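Local structure of fucolectin-related protein (Streptococcus pneumoniae, 2WMF) at residues K336-N341 and E384-I389. The protein is a family 98 glycoside hydrolase of the pneumococcus that probably cleaves blood-group antigen carbohydrates of the host as part of fucose utilization. Numbering follows the deposited sequence.
Sequences KAVFWN and EKISSI
Ile386 faces Val338 and Trp340 across a helix-on-strand packing in which the nearest CA atoms, those of Trp340 and Ile386, lie 8.5 Å apart. This one isoleucine supplies the whole helical side of the contact, one branch for each partner on the strand. Its longer branch runs out to the indole: with CG1 anti to the carbonyl carbon (chi1 -60°) and the chain then extended through chi2 at 175°, the terminal methyl comes down on a face of Trp340. CD1 of Ile386 sits 3.5 Å from the centroid of the five-membered ring of Trp340, 22° off its normal, in a CH-pi contact. The methyl is displaced toward the rim, where CD1 of Ile386 is 3.3 Å from CD1 of Trp340. On the shorter branch, CG2 of Ile386 lies 3.8 Å from CG2 of Val338, and the two side chains run antiparallel past one another, methyl beside methyl.

Strand 337-340 is the middle member of a small three-stranded parallel sheet, and helix 383-389 follows edge strand 376-377 and leads to the other edge strand, 394-396, as the helix of a beta-alpha-beta crossover laid over the central strand. Ile377 and Ile395, from the two edge strands, also touch Ile386 and extend the apolar layer between helix and sheet. The indole nitrogen NE1 of Trp340 makes weak hydrogen bonds to the carbonyl oxygens of His378 and Ile381, a weak polar attachment of the ring to the link between strand 376-377 and the helix.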
loop_
_atom_site.group_PDB
_atom_site.type_symbol
_atom_site.label_atom_id
_atom_site.label_comp_id
_atom_site.label_asym_id
_atom_site.label_seq_id
_atom_site.Cartn_x
_atom_site.Cartn_y
_atom_site.Cartn_z
ATOM N N LYS A 336 -13.449 16.247 9.222
ATOM C CA LYS A 336 -14.164 17.527 9.297
ATOM C C LYS A 336 -15.013 17.856 8.059
ATOM O O LYS A 336 -15.915 18.703 8.121
ATOM C CB LYS A 336 -13.183 18.671 9.548
ATOM C CG LYS A 336 -12.211 18.490 10.724
ATOM C CD LYS A 336 -12.885 18.267 12.024
ATOM C CE LYS A 336 -11.806 18.038 13.095
ATOM N NZ LYS A 336 -12.403 17.881 14.454
ATOM N N ALA A 337 -14.692 17.240 6.931
ATOM C CA ALA A 337 -15.464 17.397 5.697
ATOM C C ALA A 337 -15.347 16.145 4.859
ATOM O O ALA A 337 -14.332 15.442 4.929
ATOM C CB ALA A 337 -14.943 18.602 4.847
ATOM N N VAL A 338 -16.411 15.873 4.078
ATOM C CA VAL A 338 -16.396 14.846 3.044
ATOM C C VAL A 338 -16.856 15.459 1.747
ATOM O O VAL A 338 -17.544 16.497 1.739
ATOM C CB VAL A 338 -17.302 13.614 3.377
ATOM C CG1 VAL A 338 -16.885 12.999 4.676
ATOM C CG2 VAL A 338 -18.813 13.965 3.398
ATOM N N PHE A 339 -16.451 14.846 0.644
ATOM C CA PHE A 339 -16.972 15.216 -0.665
ATOM C C PHE A 339 -17.932 14.116 -1.098
ATOM O O PHE A 339 -17.530 12.944 -1.240
ATOM C CB PHE A 339 -15.870 15.382 -1.692
ATOM C CG PHE A 339 -16.382 15.859 -3.042
ATOM C CD1 PHE A 339 -16.428 17.216 -3.354
ATOM C CD2 PHE A 339 -16.880 14.957 -3.959
ATOM C CE1 PHE A 339 -16.921 17.647 -4.565
ATOM C CE2 PHE A 339 -17.398 15.379 -5.171
ATOM C CZ PHE A 339 -17.415 16.721 -5.471
ATOM N N TRP A 340 -19.186 14.504 -1.314
ATOM C CA TRP A 340 -20.235 13.613 -1.814
ATOM C C TRP A 340 -20.450 13.809 -3.304
ATOM O O TRP A 340 -20.628 14.957 -3.772
ATOM C CB TRP A 340 -21.562 13.901 -1.097
ATOM C CG TRP A 340 -22.692 12.983 -1.477
ATOM C CD1 TRP A 340 -22.646 11.633 -1.608
ATOM C CD2 TRP A 340 -24.050 13.363 -1.684
ATOM N NE1 TRP A 340 -23.894 11.137 -1.923
ATOM C CE2 TRP A 340 -24.774 12.187 -1.986
ATOM C CE3 TRP A 340 -24.716 14.596 -1.719
ATOM C CZ2 TRP A 340 -26.139 12.202 -2.278
ATOM C CZ3 TRP A 340 -26.095 14.605 -2.016
ATOM C CH2 TRP A 340 -26.771 13.413 -2.310
ATOM N N ASN A 341 -20.415 12.686 -4.003
ATOM C CA ASN A 341 -20.586 12.625 -5.458
ATOM C C ASN A 341 -22.027 12.827 -5.899
ATOM O O ASN A 341 -22.320 12.685 -7.081
ATOM C CB ASN A 341 -20.137 11.280 -6.022
ATOM C CG ASN A 341 -18.691 11.225 -6.412
ATOM O OD1 ASN A 341 -17.929 12.186 -6.257
ATOM N ND2 ASN A 341 -18.316 10.085 -6.975
ATOM N N GLU A 384 -28.761 11.860 3.767
ATOM C CA GLU A 384 -29.208 11.578 5.133
ATOM C C GLU A 384 -28.313 10.551 5.808
ATOM O O GLU A 384 -28.006 10.655 7.011
ATOM C CB GLU A 384 -30.641 11.038 5.137
ATOM C CG GLU A 384 -31.673 12.000 5.655
ATOM C CD GLU A 384 -32.166 13.064 4.655
ATOM O OE1 GLU A 384 -32.702 14.106 5.144
ATOM O OE2 GLU A 384 -32.070 12.877 3.408
ATOM N N LYS A 385 -27.889 9.552 5.034
ATOM C CA LYS A 385 -26.966 8.527 5.532
ATOM C C LYS A 385 -25.586 9.115 5.882
ATOM O O LYS A 385 -24.976 8.778 6.910
ATOM C CB LYS A 385 -26.824 7.393 4.522
ATOM C CG LYS A 385 -26.055 6.174 5.039
ATOM C CD LYS A 385 -26.639 5.637 6.360
ATOM C CE LYS A 385 -25.975 4.363 6.818
ATOM N NZ LYS A 385 -26.224 4.219 8.333
ATOM N N ILE A 386 -25.110 10.031 5.046
ATOM C CA ILE A 386 -23.839 10.711 5.335
ATOM C C ILE A 386 -23.904 11.461 6.661
ATOM O O ILE A 386 -22.977 11.403 7.483
ATOM C CB ILE A 386 -23.424 11.654 4.181
ATOM C CG1 ILE A 386 -23.263 10.852 2.892
ATOM C CG2 ILE A 386 -22.129 12.421 4.544
ATOM C CD1 ILE A 386 -22.973 11.722 1.630
ATOM N N SER A 387 -25.012 12.182 6.847
ATOM C CA SER A 387 -25.244 12.971 8.047
ATOM C C SER A 387 -25.253 12.044 9.260
ATOM O O SER A 387 -24.756 12.389 10.325
ATOM C CB SER A 387 -26.579 13.727 7.934
ATOM O OG SER A 387 -26.569 14.701 6.901
ATOM N N SER A 388 -25.788 10.846 9.076
ATOM C CA SER A 388 -25.811 9.818 10.104
ATOM C C SER A 388 -24.437 9.265 10.461
ATOM O O SER A 388 -24.116 9.060 11.640
ATOM C CB SER A 388 -26.716 8.665 9.651
ATOM O OG SER A 388 -26.798 7.704 10.655
ATOM N N ILE A 389 -23.604 9.045 9.440
ATOM C CA ILE A 389 -22.267 8.484 9.649
ATOM C C ILE A 389 -21.295 9.569 10.196
ATOM O O ILE A 389 -20.492 9.281 11.071
ATOM C CB ILE A 389 -21.699 7.926 8.330
ATOM C CG1 ILE A 389 -22.520 6.725 7.833
ATOM C CG2 ILE A 389 -20.254 7.477 8.499
ATOM C CD1 ILE A 389 -22.320 6.399 6.331
#